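Local structure of mevalonate kinase, putative (Leishmania major, 2HFS) at residues 5-19 against 117-131. The protein probably catalyses the ATP-dependent phosphorylation of (R)-mevalonate to (R)-5-phosphomevalonate, an early step of isoprenoid and sterol biosynthesis. Sequence-based numbering, arbitrary orientation.
Sequences SKPVKSKTTGKNIGY and SDVVAFSRALSELYQ
The carboxylate of E128 is gripped by the N-terminal arm of the chain, K9, T13, G14 and N16 all donating to it. In this GHMP kinase fold the arm runs beside helix 114-130 before entering strand 17-25, whose first residues run roughly antiparallel to the helix (151°). On OE2 of E128, K9 NZ forms a salt bridge of 2.8 Å through the anti lone pair, while T13 N comes from the syn side, tilted out of the carboxylate plane, in a nearly straight bond (175°). E128 OE1 takes G14 N on its syn lone pair and, 3.0 Å away, N16 ND2. The E128 chain reaches this loop because it is fully extended, with CG trans to the backbone N (chi1 -178°). K9 NZ also donates to T13 OG1, and so many donors would be expected to keep the carboxylate ionised.

One residue on, L129 O accepts V8 N and K9 N, both at 2.9 Å and in the carbonyl plane. Q131 leaves the helix in a Schellman motif; its NE2 returns to E128 O, and its CG packs on V8 CB and CG1. L129 CD1 lies against the backbone of K9 and T12, and the T12 side chain crosses that of L129 at about a right angle, its CG2 against CD1; T12 OG1 itself is bonded to L49 N of strand 36-52. P7 runs alongside Y130, with P7 CG 3.4 Å from Y130 CE1. A water links K6 O to Y130 O.

Toward the strand, A121 CB abuts the backbone from N16 to G18, and V120 CG1 touches G18 CA. R124, whose NH2 makes a salt bridge with D136 and a hydrogen bond to T163 O, has its guanidinium edge toward I17 O, and a water bridges R124 NE to that carbonyl, 2.9 Å from each atom.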
# COMPACT_ATOMS: atom_id res chain seq x y z
N SER A 5 -9.77 1.79 -28.60
CA SER A 5 -8.68 0.83 -28.75
C SER A 5 -9.25 -0.53 -29.12
O SER A 5 -10.09 -1.07 -28.41
CB SER A 5 -7.87 0.67 -27.46
OG SER A 5 -8.05 1.73 -26.54
N LYS A 6 -8.79 -1.10 -30.23
CA LYS A 6 -9.17 -2.46 -30.61
C LYS A 6 -8.10 -3.44 -30.11
O LYS A 6 -6.91 -3.08 -30.09
CB LYS A 6 -9.35 -2.55 -32.12
CG LYS A 6 -10.55 -3.40 -32.57
CD LYS A 6 -10.15 -4.81 -32.99
CE LYS A 6 -11.37 -5.69 -33.20
NZ LYS A 6 -10.98 -7.07 -33.60
N PRO A 7 -8.51 -4.64 -29.66
CA PRO A 7 -7.55 -5.61 -29.12
C PRO A 7 -6.61 -6.12 -30.19
O PRO A 7 -7.04 -6.52 -31.28
CB PRO A 7 -8.44 -6.75 -28.60
CG PRO A 7 -9.82 -6.21 -28.56
CD PRO A 7 -9.88 -5.17 -29.63
N VAL A 8 -5.32 -6.09 -29.87
CA VAL A 8 -4.29 -6.51 -30.80
C VAL A 8 -3.92 -7.95 -30.52
O VAL A 8 -3.83 -8.75 -31.45
CB VAL A 8 -3.06 -5.58 -30.76
CG1 VAL A 8 -1.99 -6.06 -31.74
CG2 VAL A 8 -3.45 -4.17 -31.09
N LYS A 9 -3.73 -8.28 -29.24
CA LYS A 9 -3.50 -9.65 -28.80
C LYS A 9 -4.83 -10.36 -28.40
O LYS A 9 -5.82 -9.71 -28.06
CB LYS A 9 -2.51 -9.68 -27.62
CG LYS A 9 -1.13 -9.11 -27.94
CD LYS A 9 -0.13 -9.31 -26.80
CE LYS A 9 0.25 -10.78 -26.58
NZ LYS A 9 1.59 -10.93 -25.94
N SER A 10 -4.84 -11.69 -28.44
CA SER A 10 -6.01 -12.47 -28.03
C SER A 10 -5.93 -12.91 -26.56
O SER A 10 -6.93 -13.26 -25.93
CB SER A 10 -6.24 -13.67 -28.95
OG SER A 10 -5.20 -14.63 -28.83
N LYS A 11 -4.72 -12.90 -26.02
CA LYS A 11 -4.46 -13.33 -24.66
C LYS A 11 -3.14 -12.68 -24.25
O LYS A 11 -2.22 -12.65 -25.05
CB LYS A 11 -4.36 -14.86 -24.64
CG LYS A 11 -4.08 -15.52 -23.29
CD LYS A 11 -3.81 -17.05 -23.47
CE LYS A 11 -3.74 -17.74 -22.10
NZ LYS A 11 -3.74 -19.26 -22.15
N THR A 12 -3.05 -12.17 -23.01
CA THR A 12 -1.75 -11.71 -22.48
C THR A 12 -0.79 -12.86 -22.19
O THR A 12 -1.22 -13.96 -21.82
CB THR A 12 -1.92 -10.83 -21.21
OG1 THR A 12 -2.62 -11.57 -20.20
CG2 THR A 12 -2.79 -9.63 -21.52
N THR A 13 0.51 -12.59 -22.37
CA THR A 13 1.58 -13.56 -22.17
C THR A 13 2.67 -13.00 -21.26
O THR A 13 3.64 -13.70 -20.92
CB THR A 13 2.25 -13.96 -23.51
OG1 THR A 13 2.79 -12.78 -24.15
CG2 THR A 13 1.24 -14.53 -24.51
N GLY A 14 2.53 -11.73 -20.89
CA GLY A 14 3.53 -11.07 -20.04
C GLY A 14 3.20 -11.30 -18.58
O GLY A 14 2.28 -12.07 -18.27
N LYS A 15 3.92 -10.60 -17.69
CA LYS A 15 3.65 -10.66 -16.26
C LYS A 15 3.21 -9.28 -15.74
O LYS A 15 4.02 -8.46 -15.28
CB LYS A 15 4.86 -11.20 -15.50
CG LYS A 15 4.58 -11.48 -14.02
CD LYS A 15 5.56 -12.50 -13.44
CE LYS A 15 5.25 -12.76 -11.98
NZ LYS A 15 4.05 -13.64 -11.85
N ASN A 16 1.90 -9.03 -15.85
CA ASN A 16 1.31 -7.73 -15.55
C ASN A 16 0.90 -7.66 -14.10
O ASN A 16 -0.09 -8.26 -13.71
CB ASN A 16 0.13 -7.47 -16.46
CG ASN A 16 0.54 -7.43 -17.90
OD1 ASN A 16 1.30 -6.55 -18.32
ND2 ASN A 16 0.09 -8.41 -18.65
N ILE A 17 1.68 -6.93 -13.32
CA ILE A 17 1.48 -6.93 -11.88
C ILE A 17 1.38 -5.51 -11.31
O ILE A 17 1.82 -4.54 -11.95
CB ILE A 17 2.65 -7.68 -11.19
CG1 ILE A 17 3.94 -6.84 -11.25
CG2 ILE A 17 2.85 -9.09 -11.81
CD1 ILE A 17 5.15 -7.49 -10.60
N GLY A 18 0.88 -5.43 -10.08
CA GLY A 18 0.91 -4.20 -9.26
C GLY A 18 1.40 -4.57 -7.88
O GLY A 18 0.92 -5.55 -7.30
N TYR A 19 2.38 -3.83 -7.35
CA TYR A 19 2.93 -4.15 -6.03
C TYR A 19 2.01 -3.70 -4.89
O TYR A 19 1.25 -2.73 -5.05
CB TYR A 19 4.30 -3.52 -5.86
CG TYR A 19 5.27 -3.84 -6.97
CD1 TYR A 19 5.87 -5.09 -7.08
CD2 TYR A 19 5.58 -2.87 -7.95
CE1 TYR A 19 6.77 -5.37 -8.11
CE2 TYR A 19 6.49 -3.16 -8.98
CZ TYR A 19 7.08 -4.41 -9.03
OH TYR A 19 7.96 -4.72 -10.05
N SER A 117 -3.09 -2.02 -6.38
CA SER A 117 -2.37 -3.15 -7.03
C SER A 117 -3.24 -3.78 -8.10
O SER A 117 -2.74 -4.14 -9.17
CB SER A 117 -1.94 -4.23 -6.02
OG SER A 117 -1.51 -3.66 -4.79
N ASP A 118 -4.54 -3.87 -7.78
CA ASP A 118 -5.58 -4.34 -8.72
C ASP A 118 -5.61 -3.47 -9.98
O ASP A 118 -5.36 -3.99 -11.08
CB ASP A 118 -6.93 -4.36 -7.98
CG ASP A 118 -8.10 -4.87 -8.83
OD1 ASP A 118 -7.93 -5.22 -10.02
OD2 ASP A 118 -9.24 -4.96 -8.36
N VAL A 119 -5.89 -2.17 -9.83
CA VAL A 119 -6.00 -1.31 -11.01
C VAL A 119 -4.67 -1.14 -11.73
O VAL A 119 -4.67 -0.96 -12.94
CB VAL A 119 -6.70 0.07 -10.77
CG1 VAL A 119 -8.20 -0.13 -10.52
CG2 VAL A 119 -6.06 0.87 -9.62
N VAL A 120 -3.55 -1.24 -11.01
CA VAL A 120 -2.26 -1.16 -11.70
C VAL A 120 -2.08 -2.38 -12.60
O VAL A 120 -1.82 -2.24 -13.80
CB VAL A 120 -1.07 -0.99 -10.72
CG1 VAL A 120 0.25 -1.25 -11.42
CG2 VAL A 120 -1.09 0.43 -10.11
N ALA A 121 -2.25 -3.58 -12.03
CA ALA A 121 -2.09 -4.82 -12.80
C ALA A 121 -3.00 -4.82 -14.03
O ALA A 121 -2.56 -5.17 -15.15
CB ALA A 121 -2.37 -6.02 -11.90
N PHE A 122 -4.24 -4.41 -13.83
CA PHE A 122 -5.25 -4.30 -14.90
C PHE A 122 -4.80 -3.36 -16.03
O PHE A 122 -4.88 -3.73 -17.20
CB PHE A 122 -6.58 -3.84 -14.28
CG PHE A 122 -7.76 -3.86 -15.23
CD1 PHE A 122 -7.88 -4.83 -16.21
CD2 PHE A 122 -8.76 -2.89 -15.11
CE1 PHE A 122 -8.99 -4.84 -17.09
CE2 PHE A 122 -9.87 -2.89 -15.97
CZ PHE A 122 -9.99 -3.87 -16.96
N SER A 123 -4.37 -2.14 -15.67
CA SER A 123 -3.87 -1.16 -16.63
C SER A 123 -2.73 -1.72 -17.46
O SER A 123 -2.68 -1.52 -18.67
CB SER A 123 -3.44 0.10 -15.90
OG SER A 123 -4.58 0.73 -15.32
N ARG A 124 -1.79 -2.40 -16.80
CA ARG A 124 -0.67 -3.04 -17.47
C ARG A 124 -1.14 -4.13 -18.44
O ARG A 124 -0.67 -4.18 -19.58
CB ARG A 124 0.33 -3.60 -16.45
CG ARG A 124 1.15 -2.52 -15.72
CD ARG A 124 2.41 -3.06 -15.02
NE ARG A 124 3.14 -2.03 -14.28
CZ ARG A 124 3.90 -1.08 -14.84
NH1 ARG A 124 4.03 -1.00 -16.17
NH2 ARG A 124 4.51 -0.21 -14.06
N ALA A 125 -2.05 -5.00 -18.00
CA ALA A 125 -2.57 -6.07 -18.87
C ALA A 125 -3.33 -5.53 -20.07
O ALA A 125 -3.21 -6.07 -21.17
CB ALA A 125 -3.45 -7.02 -18.08
N LEU A 126 -4.12 -4.47 -19.87
CA LEU A 126 -4.81 -3.80 -20.96
C LEU A 126 -3.78 -3.23 -21.94
O LEU A 126 -3.93 -3.37 -23.17
CB LEU A 126 -5.74 -2.69 -20.44
CG LEU A 126 -6.99 -3.16 -19.67
CD1 LEU A 126 -7.66 -1.97 -18.95
CD2 LEU A 126 -7.99 -3.85 -20.61
N SER A 127 -2.74 -2.59 -21.39
CA SER A 127 -1.69 -2.07 -22.25
C SER A 127 -1.13 -3.19 -23.12
O SER A 127 -0.95 -3.02 -24.32
CB SER A 127 -0.56 -1.44 -21.43
OG SER A 127 0.44 -0.90 -22.29
N GLU A 128 -0.89 -4.35 -22.51
CA GLU A 128 -0.41 -5.48 -23.30
C GLU A 128 -1.41 -5.85 -24.39
O GLU A 128 -1.05 -5.89 -25.57
CB GLU A 128 -0.09 -6.72 -22.47
CG GLU A 128 0.44 -7.84 -23.35
CD GLU A 128 0.93 -9.07 -22.62
OE1 GLU A 128 1.08 -9.04 -21.39
OE2 GLU A 128 1.18 -10.09 -23.31
N LEU A 129 -2.65 -6.12 -24.00
CA LEU A 129 -3.60 -6.75 -24.90
C LEU A 129 -3.98 -5.82 -26.04
O LEU A 129 -4.15 -6.26 -27.18
CB LEU A 129 -4.84 -7.18 -24.14
CG LEU A 129 -5.69 -8.24 -24.86
CD1 LEU A 129 -5.15 -9.60 -24.51
CD2 LEU A 129 -7.12 -8.12 -24.41
N TYR A 130 -4.09 -4.53 -25.73
CA TYR A 130 -4.41 -3.50 -26.71
C TYR A 130 -3.16 -2.85 -27.33
O TYR A 130 -3.25 -1.94 -28.17
CB TYR A 130 -5.38 -2.47 -26.09
CG TYR A 130 -6.74 -3.10 -25.81
CD1 TYR A 130 -7.78 -2.97 -26.72
CD2 TYR A 130 -6.95 -3.87 -24.66
CE1 TYR A 130 -9.02 -3.58 -26.48
CE2 TYR A 130 -8.18 -4.49 -24.42
CZ TYR A 130 -9.20 -4.35 -25.34
OH TYR A 130 -10.41 -4.95 -25.07
N GLN A 131 -1.99 -3.36 -26.92
CA GLN A 131 -0.68 -2.85 -27.35
C GLN A 131 -0.61 -1.32 -27.29
O GLN A 131 -0.37 -0.65 -28.30
CB GLN A 131 -0.29 -3.36 -28.75
CG GLN A 131 0.01 -4.85 -28.85
CD GLN A 131 1.36 -5.23 -28.29
OE1 GLN A 131 2.38 -5.03 -28.94
NE2 GLN A 131 1.37 -5.81 -27.10
O HOH W 1 -5.35 -0.78 -29.50
O HOH W 2 3.70 -2.45 -11.45